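Local structure of 2-oxo-1,2-dihydroquinoline 8-monooxygenase, oxygenase component (Pseudomonas putida, 1Z02) at residues Y30-N42 and G205-F217. The protein probably serves as the terminal oxygenase of 2-oxoquinoline 8-monooxygenase, holding a Rieske [2Fe-2S] cluster and a mononuclear iron. Sequence-based numbering, arbitrary orientation.
Sequences YQPYKDAAWGFIN and GFGNWRIACENGF
R210 of helix 209-216 reaches the backbone carbonyls of Y33 and K34 with NH2, which donates to Y33 O at 2.7 Å. That acceptor lies in the guanidinium plane and is met on a lone pair, with an N-H...O angle of 151°. A second, weak bond from the same NH2 goes to K34 O, while NH1 gives to a water that in turn donates to K34 O. R210 CD lies over one face of the Y33 ring, 4.1 Å from its centroid, a CH-pi contact; the bend at chi3 (-67°) then turns the guanidinium toward the carbonyls, and A37 CA lies over a face of it. Y33 OH makes a weak bond to E214 OE1 (2.7 Å) and is also hydrogen-bonded to W397 NE1, and E214 has salt bridges to R398 and to R87 of a second subunit. W209 presents its indole edge: NE1 donates to A36 O at 3.0 Å, near the ring plane, and A36 O, which also takes G39 N, thereby ties down the type I turn 36-39. F40 CE1 packs on W209 CH2 at 3.7 Å, the rings inclined at 73°. Replacing R210 with alanine is likely to cost Y33 O and K34 O this donor and remove the aliphatic packing of CD over the Y33 ring. The contact thus fastens the N-terminal segment to a helix in the ring-hydroxylase catalytic domain, the side chain of E214 lying about 11 Å from the mononuclear iron.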
ATOM      1  N   TYR A  30     -18.995 -10.678 -24.532  1.00 13.31           N
ATOM      2  CA  TYR A  30     -19.020 -10.486 -23.088  1.00 12.48           C
ATOM      3  C   TYR A  30     -18.184  -9.299 -22.632  1.00 12.19           C
ATOM      4  O   TYR A  30     -17.492  -9.357 -21.616  1.00  9.73           O
ATOM      5  CB  TYR A  30     -18.634 -11.768 -22.328  1.00 10.84           C
ATOM      6  CG  TYR A  30     -17.346 -12.466 -22.708  1.00  9.78           C
ATOM      7  CD1 TYR A  30     -16.104 -11.946 -22.351  1.00  9.80           C
ATOM      8  CD2 TYR A  30     -17.377 -13.701 -23.352  1.00  8.63           C
ATOM      9  CE1 TYR A  30     -14.927 -12.644 -22.618  1.00  7.58           C
ATOM     10  CE2 TYR A  30     -16.211 -14.407 -23.625  1.00  8.97           C
ATOM     11  CZ  TYR A  30     -14.989 -13.878 -23.253  1.00  8.24           C
ATOM     12  OH  TYR A  30     -13.852 -14.613 -23.499  1.00  9.19           O
ATOM     13  N   GLN A  31     -18.278  -8.211 -23.395  1.00 11.16           N
ATOM     14  CA  GLN A  31     -17.573  -6.975 -23.081  1.00  9.59           C
ATOM     15  C   GLN A  31     -18.136  -6.364 -21.794  1.00  8.24           C
ATOM     16  O   GLN A  31     -17.378  -5.874 -20.962  1.00  7.10           O
ATOM     17  CB  GLN A  31     -17.701  -5.965 -24.230  1.00  9.09           C
ATOM     18  CG  GLN A  31     -16.875  -4.682 -24.031  1.00 10.08           C
ATOM     19  CD  GLN A  31     -15.389  -4.954 -23.845  1.00 12.40           C
ATOM     20  OE1 GLN A  31     -14.764  -5.615 -24.674  1.00 14.80           O
ATOM     21  NE2 GLN A  31     -14.815  -4.442 -22.759  1.00 11.76           N
ATOM     22  N   PRO A  32     -19.471  -6.383 -21.611  1.00  8.34           N
ATOM     23  CA  PRO A  32     -20.053  -5.816 -20.389  1.00  8.88           C
ATOM     24  C   PRO A  32     -19.520  -6.499 -19.119  1.00 11.72           C
ATOM     25  O   PRO A  32     -19.360  -5.857 -18.074  1.00 12.38           O
ATOM     26  CB  PRO A  32     -21.550  -6.047 -20.581  1.00 11.85           C
ATOM     27  CG  PRO A  32     -21.710  -5.925 -22.062  1.00  8.28           C
ATOM     28  CD  PRO A  32     -20.533  -6.734 -22.572  1.00  9.69           C
ATOM     29  N   TYR A  33     -19.247  -7.799 -19.223  1.00 10.51           N
ATOM     30  CA  TYR A  33     -18.718  -8.588 -18.109  1.00 10.07           C
ATOM     31  C   TYR A  33     -17.268  -8.180 -17.836  1.00  8.87           C
ATOM     32  O   TYR A  33     -16.830  -8.150 -16.689  1.00  9.33           O
ATOM     33  CB  TYR A  33     -18.802 -10.082 -18.449  1.00  8.63           C
ATOM     34  CG  TYR A  33     -18.412 -11.033 -17.329  1.00  9.05           C
ATOM     35  CD1 TYR A  33     -17.088 -11.420 -17.143  1.00  8.94           C
ATOM     36  CD2 TYR A  33     -19.379 -11.577 -16.482  1.00 10.25           C
ATOM     37  CE1 TYR A  33     -16.736 -12.337 -16.143  1.00 10.79           C
ATOM     38  CE2 TYR A  33     -19.037 -12.491 -15.475  1.00  9.92           C
ATOM     39  CZ  TYR A  33     -17.716 -12.869 -15.316  1.00  9.31           C
ATOM     40  OH  TYR A  33     -17.374 -13.800 -14.358  1.00  9.05           O
ATOM     41  N   LYS A  34     -16.522  -7.879 -18.895  1.00  9.18           N
ATOM     42  CA  LYS A  34     -15.137  -7.447 -18.741  1.00  9.52           C
ATOM     43  C   LYS A  34     -15.118  -6.085 -18.060  1.00 10.77           C
ATOM     44  O   LYS A  34     -14.151  -5.725 -17.376  1.00 11.38           O
ATOM     45  CB  LYS A  34     -14.455  -7.315 -20.098  1.00 11.42           C
ATOM     46  CG  LYS A  34     -14.241  -8.599 -20.867  1.00 10.40           C
ATOM     47  CD  LYS A  34     -13.372  -8.304 -22.080  1.00 11.46           C
ATOM     48  CE  LYS A  34     -13.002  -9.561 -22.849  1.00  8.71           C
ATOM     49  NZ  LYS A  34     -11.943  -9.254 -23.867  1.00 11.86           N
ATOM     50  N   ASP A  35     -16.189  -5.328 -18.273  1.00 10.04           N
ATOM     51  CA  ASP A  35     -16.341  -3.992 -17.703  1.00 12.17           C
ATOM     52  C   ASP A  35     -16.914  -3.990 -16.291  1.00 10.85           C
ATOM     53  O   ASP A  35     -16.902  -2.958 -15.626  1.00 12.07           O
ATOM     54  CB  ASP A  35     -17.261  -3.150 -18.585  1.00 12.92           C
ATOM     55  CG  ASP A  35     -16.690  -2.907 -19.965  1.00 14.97           C
ATOM     56  OD1 ASP A  35     -17.470  -2.502 -20.852  1.00 17.60           O
ATOM     57  OD2 ASP A  35     -15.469  -3.111 -20.162  1.00 14.27           O
ATOM     58  N   ALA A  36     -17.415  -5.136 -15.832  1.00  9.21           N
ATOM     59  CA  ALA A  36     -18.032  -5.216 -14.509  1.00  9.07           C
ATOM     60  C   ALA A  36     -17.119  -5.550 -13.316  1.00  8.11           C
ATOM     61  O   ALA A  36     -17.492  -6.327 -12.433  1.00  8.25           O
ATOM     62  CB  ALA A  36     -19.208  -6.205 -14.566  1.00  6.82           C
ATOM     63  N   ALA A  37     -15.944  -4.937 -13.262  1.00  8.69           N
ATOM     64  CA  ALA A  37     -15.023  -5.199 -12.160  1.00  8.84           C
ATOM     65  C   ALA A  37     -15.630  -4.897 -10.787  1.00  7.47           C
ATOM     66  O   ALA A  37     -15.451  -5.667  -9.841  1.00  7.81           O
ATOM     67  CB  ALA A  37     -13.739  -4.396 -12.359  1.00  8.42           C
ATOM     68  N   TRP A  38     -16.351  -3.780 -10.678  1.00  5.90           N
ATOM     69  CA  TRP A  38     -16.968  -3.389  -9.410  1.00  7.25           C
ATOM     70  C   TRP A  38     -18.264  -4.127  -9.113  1.00  6.74           C
ATOM     71  O   TRP A  38     -18.860  -3.950  -8.052  1.00  6.62           O
ATOM     72  CB  TRP A  38     -17.212  -1.880  -9.384  1.00  5.93           C
ATOM     73  CG  TRP A  38     -15.954  -1.096  -9.222  1.00  7.78           C
ATOM     74  CD1 TRP A  38     -15.055  -0.764 -10.195  1.00  6.91           C
ATOM     75  CD2 TRP A  38     -15.431  -0.576  -7.997  1.00  6.52           C
ATOM     76  NE1 TRP A  38     -14.006  -0.066  -9.652  1.00  6.54           N
ATOM     77  CE2 TRP A  38     -14.211   0.066  -8.304  1.00  6.78           C
ATOM     78  CE3 TRP A  38     -15.875  -0.587  -6.670  1.00  3.97           C
ATOM     79  CZ2 TRP A  38     -13.429   0.690  -7.328  1.00  6.92           C
ATOM     80  CZ3 TRP A  38     -15.095   0.033  -5.699  1.00  5.00           C
ATOM     81  CH2 TRP A  38     -13.887   0.664  -6.035  1.00  5.50           C
ATOM     82  N   GLY A  39     -18.692  -4.958 -10.060  1.00  5.58           N
ATOM     83  CA  GLY A  39     -19.908  -5.736  -9.882  1.00  6.30           C
ATOM     84  C   GLY A  39     -21.136  -5.242 -10.632  1.00  6.91           C
ATOM     85  O   GLY A  39     -21.155  -4.133 -11.177  1.00  7.10           O
ATOM     86  N   PHE A  40     -22.165  -6.086 -10.662  1.00  6.51           N
ATOM     87  CA  PHE A  40     -23.427  -5.751 -11.320  1.00  7.28           C
ATOM     88  C   PHE A  40     -24.314  -5.110 -10.260  1.00  7.24           C
ATOM     89  O   PHE A  40     -24.594  -5.718  -9.225  1.00  7.93           O
ATOM     90  CB  PHE A  40     -24.084  -7.015 -11.886  1.00  7.96           C
ATOM     91  CG  PHE A  40     -23.362  -7.594 -13.079  1.00  7.11           C
ATOM     92  CD1 PHE A  40     -22.980  -8.928 -13.098  1.00  5.92           C
ATOM     93  CD2 PHE A  40     -23.066  -6.800 -14.188  1.00  8.68           C
ATOM     94  CE1 PHE A  40     -22.320  -9.466 -14.197  1.00  6.19           C
ATOM     95  CE2 PHE A  40     -22.403  -7.339 -15.296  1.00  9.68           C
ATOM     96  CZ  PHE A  40     -22.029  -8.671 -15.297  1.00  5.40           C
ATOM     97  N   ILE A  41     -24.738  -3.876 -10.505  1.00  7.90           N
ATOM     98  CA  ILE A  41     -25.568  -3.175  -9.542  1.00  8.40           C
ATOM     99  C   ILE A  41     -27.041  -3.345  -9.901  1.00  9.59           C
ATOM    100  O   ILE A  41     -27.365  -3.755 -11.016  1.00 11.49           O
ATOM    101  CB  ILE A  41     -25.168  -1.678  -9.484  1.00 11.14           C
ATOM    102  CG1 ILE A  41     -25.679  -1.052  -8.184  1.00 11.93           C
ATOM    103  CG2 ILE A  41     -25.693  -0.944 -10.705  1.00  9.55           C
ATOM    104  CD1 ILE A  41     -25.097   0.316  -7.901  1.00 14.80           C
ATOM    105  N   ASN A  42     -27.920  -3.033  -8.954  1.00 10.49           N
ATOM    106  CA  ASN A  42     -29.360  -3.179  -9.127  1.00 11.33           C
ATOM    107  C   ASN A  42     -29.695  -4.667  -9.096  1.00 12.15           C
ATOM    108  O   ASN A  42     -30.427  -5.169  -9.952  1.00 13.00           O
ATOM    109  CB  ASN A  42     -29.818  -2.562 -10.452  1.00 11.89           C
ATOM    110  CG  ASN A  42     -29.595  -1.066 -10.500  1.00 11.58           C
ATOM    111  OD1 ASN A  42     -29.402  -0.490 -11.567  1.00 15.13           O
ATOM    112  ND2 ASN A  42     -29.633  -0.427  -9.344  1.00  7.95           N
ATOM    113  N   GLY A 205     -12.734 -12.324   0.514  1.00  8.01           N
ATOM    114  CA  GLY A 205     -11.802 -12.926  -0.424  1.00  8.56           C
ATOM    115  C   GLY A 205     -10.921 -11.842  -1.015  1.00  8.02           C
ATOM    116  O   GLY A 205     -11.384 -10.731  -1.270  1.00 10.32           O
ATOM    117  N   PHE A 206      -9.649 -12.143  -1.230  1.00  8.11           N
ATOM    118  CA  PHE A 206      -8.739 -11.145  -1.772  1.00  8.35           C
ATOM    119  C   PHE A 206      -8.531 -11.351  -3.255  1.00  7.40           C
ATOM    120  O   PHE A 206      -7.798 -12.224  -3.675  1.00  7.34           O
ATOM    121  CB  PHE A 206      -7.433 -11.201  -0.996  1.00  9.20           C
ATOM    122  CG  PHE A 206      -7.644 -11.135   0.484  1.00 10.65           C
ATOM    123  CD1 PHE A 206      -7.649 -12.293   1.255  1.00  9.60           C
ATOM    124  CD2 PHE A 206      -7.957  -9.926   1.090  1.00 10.76           C
ATOM    125  CE1 PHE A 206      -7.974 -12.246   2.612  1.00  7.68           C
ATOM    126  CE2 PHE A 206      -8.282  -9.871   2.439  1.00 10.42           C
ATOM    127  CZ  PHE A 206      -8.292 -11.039   3.201  1.00  9.46           C
ATOM    128  N   GLY A 207      -9.233 -10.531  -4.027  1.00  6.02           N
ATOM    129  CA  GLY A 207      -9.200 -10.587  -5.472  1.00  5.15           C
ATOM    130  C   GLY A 207     -10.578 -10.220  -5.989  1.00  5.01           C
ATOM    131  O   GLY A 207     -11.537 -10.141  -5.219  1.00  4.30           O
ATOM    132  N   ASN A 208     -10.675 -10.021  -7.299  1.00  7.00           N
ATOM    133  CA  ASN A 208     -11.932  -9.650  -7.944  1.00  7.50           C
ATOM    134  C   ASN A 208     -12.987 -10.755  -7.873  1.00  7.98           C
ATOM    135  O   ASN A 208     -12.655 -11.940  -7.950  1.00  7.97           O
ATOM    136  CB  ASN A 208     -11.671  -9.293  -9.406  1.00  8.73           C
ATOM    137  CG  ASN A 208     -12.918  -8.827 -10.114  1.00  6.54           C
ATOM    138  OD1 ASN A 208     -13.377  -7.702  -9.910  1.00  8.15           O
ATOM    139  ND2 ASN A 208     -13.483  -9.697 -10.947  1.00  3.53           N
ATOM    140  N   TRP A 209     -14.255 -10.354  -7.748  1.00  6.86           N
ATOM    141  CA  TRP A 209     -15.369 -11.292  -7.640  1.00  7.46           C
ATOM    142  C   TRP A 209     -15.603 -12.261  -8.804  1.00  7.37           C
ATOM    143  O   TRP A 209     -15.975 -13.413  -8.574  1.00  7.20           O
ATOM    144  CB  TRP A 209     -16.679 -10.537  -7.368  1.00  8.42           C
ATOM    145  CG  TRP A 209     -17.240  -9.815  -8.561  1.00  9.92           C
ATOM    146  CD1 TRP A 209     -16.873  -8.590  -9.030  1.00 10.27           C
ATOM    147  CD2 TRP A 209     -18.254 -10.301  -9.453  1.00 10.29           C
ATOM    148  NE1 TRP A 209     -17.595  -8.278 -10.161  1.00 11.92           N
ATOM    149  CE2 TRP A 209     -18.448  -9.311 -10.443  1.00  9.98           C
ATOM    150  CE3 TRP A 209     -19.012 -11.479  -9.513  1.00  8.78           C
ATOM    151  CZ2 TRP A 209     -19.379  -9.461 -11.485  1.00  9.52           C
ATOM    152  CZ3 TRP A 209     -19.935 -11.628 -10.550  1.00  9.41           C
ATOM    153  CH2 TRP A 209     -20.107 -10.622 -11.523  1.00  9.76           C
ATOM    154  N   ARG A 210     -15.410 -11.799 -10.036  1.00  6.94           N
ATOM    155  CA  ARG A 210     -15.630 -12.636 -11.210  1.00  7.99           C
ATOM    156  C   ARG A 210     -14.737 -13.869 -11.211  1.00  8.75           C
ATOM    157  O   ARG A 210     -15.176 -14.965 -11.540  1.00  9.95           O
ATOM    158  CB  ARG A 210     -15.384 -11.822 -12.487  1.00  7.70           C
ATOM    159  CG  ARG A 210     -16.302 -10.629 -12.663  1.00  8.78           C
ATOM    160  CD  ARG A 210     -15.816  -9.684 -13.764  1.00 10.79           C
ATOM    161  NE  ARG A 210     -14.566  -9.013 -13.410  1.00  6.33           N
ATOM    162  CZ  ARG A 210     -13.959  -8.107 -14.170  1.00  7.75           C
ATOM    163  NH1 ARG A 210     -12.825  -7.557 -13.759  1.00  5.08           N
ATOM    164  NH2 ARG A 210     -14.490  -7.748 -15.333  1.00  4.70           N
ATOM    165  N   ILE A 211     -13.477 -13.684 -10.837  1.00  9.35           N
ATOM    166  CA  ILE A 211     -12.523 -14.785 -10.809  1.00  9.28           C
ATOM    167  C   ILE A 211     -12.937 -15.825  -9.770  1.00  8.88           C
ATOM    168  O   ILE A 211     -12.740 -17.017  -9.959  1.00  9.13           O
ATOM    169  CB  ILE A 211     -11.111 -14.275 -10.480  1.00 11.18           C
ATOM    170  CG1 ILE A 211     -10.664 -13.279 -11.554  1.00 12.31           C
ATOM    171  CG2 ILE A 211     -10.133 -15.428 -10.386  1.00 12.10           C
ATOM    172  CD1 ILE A 211     -10.762 -13.797 -13.010  1.00 12.72           C
ATOM    173  N   ALA A 212     -13.497 -15.360  -8.661  1.00  9.21           N
ATOM    174  CA  ALA A 212     -13.949 -16.247  -7.605  1.00  9.33           C
ATOM    175  C   ALA A 212     -15.220 -16.984  -8.041  1.00  9.11           C
ATOM    176  O   ALA A 212     -15.345 -18.187  -7.842  1.00  8.86           O
ATOM    177  CB  ALA A 212     -14.222 -15.442  -6.335  1.00  8.09           C
ATOM    178  N   CYS A 213     -16.162 -16.251  -8.627  1.00  8.28           N
ATOM    179  CA  CYS A 213     -17.432 -16.822  -9.084  1.00  8.54           C
ATOM    180  C   CYS A 213     -17.236 -17.950 -10.099  1.00 10.08           C
ATOM    181  O   CYS A 213     -17.855 -19.010  -9.982  1.00  9.35           O
ATOM    182  CB  CYS A 213     -18.316 -15.727  -9.707  1.00  6.49           C
ATOM    183  SG  CYS A 213     -19.914 -16.320 -10.384  1.00 11.43           S
ATOM    184  N   GLU A 214     -16.379 -17.725 -11.091  1.00 10.24           N
ATOM    185  CA  GLU A 214     -16.143 -18.736 -12.116  1.00  9.96           C
ATOM    186  C   GLU A 214     -15.552 -20.019 -11.556  1.00 10.68           C
ATOM    187  O   GLU A 214     -15.834 -21.110 -12.053  1.00 10.13           O
ATOM    188  CB  GLU A 214     -15.271 -18.161 -13.239  1.00  8.69           C
ATOM    189  CG  GLU A 214     -15.999 -17.038 -13.981  1.00  7.84           C
ATOM    190  CD  GLU A 214     -15.245 -16.455 -15.155  1.00  6.93           C
ATOM    191  OE1 GLU A 214     -15.724 -15.423 -15.692  1.00  9.52           O
ATOM    192  OE2 GLU A 214     -14.194 -17.015 -15.552  1.00  6.45           O
ATOM    193  N   ASN A 215     -14.743 -19.898 -10.511  1.00  9.65           N
ATOM    194  CA  ASN A 215     -14.154 -21.074  -9.893  1.00 10.73           C
ATOM    195  C   ASN A 215     -15.267 -21.866  -9.217  1.00 11.96           C
ATOM    196  O   ASN A 215     -15.260 -23.091  -9.231  1.00 14.25           O
ATOM    197  CB  ASN A 215     -13.093 -20.664  -8.865  1.00 10.10           C
ATOM    198  CG  ASN A 215     -12.911 -21.695  -7.757  1.00 10.49           C
ATOM    199  OD1 ASN A 215     -13.622 -21.665  -6.751  1.00  8.56           O
ATOM    200  ND2 ASN A 215     -11.955 -22.615  -7.938  1.00 10.51           N
ATOM    201  N   GLY A 216     -16.233 -21.147  -8.654  1.00 13.21           N
ATOM    202  CA  GLY A 216     -17.341 -21.771  -7.957  1.00 14.56           C
ATOM    203  C   GLY A 216     -18.061 -22.861  -8.725  1.00 15.86           C
ATOM    204  O   GLY A 216     -18.404 -23.890  -8.146  1.00 15.91           O
ATOM    205  N   PHE A 217     -18.303 -22.646 -10.016  1.00 15.55           N
ATOM    206  CA  PHE A 217     -19.004 -23.643 -10.822  1.00 15.13           C
ATOM    207  C   PHE A 217     -18.129 -24.311 -11.875  1.00 14.73           C
ATOM    208  O   PHE A 217     -18.637 -24.857 -12.851  1.00 14.49           O
ATOM    209  CB  PHE A 217     -20.256 -23.026 -11.469  1.00 13.80           C
ATOM    210  CG  PHE A 217     -19.971 -21.922 -12.454  1.00 14.80           C
ATOM    211  CD1 PHE A 217     -19.782 -22.205 -13.809  1.00 13.16           C
ATOM    212  CD2 PHE A 217     -19.931 -20.593 -12.026  1.00 13.63           C
ATOM    213  CE1 PHE A 217     -19.557 -21.184 -14.724  1.00 14.41           C
ATOM    214  CE2 PHE A 217     -19.707 -19.557 -12.930  1.00 13.57           C
ATOM    215  CZ  PHE A 217     -19.522 -19.851 -14.285  1.00 13.84           C
TER
HETATM  216  O   HOH W   1     -11.616  -5.732 -15.295  1.00 12.43           O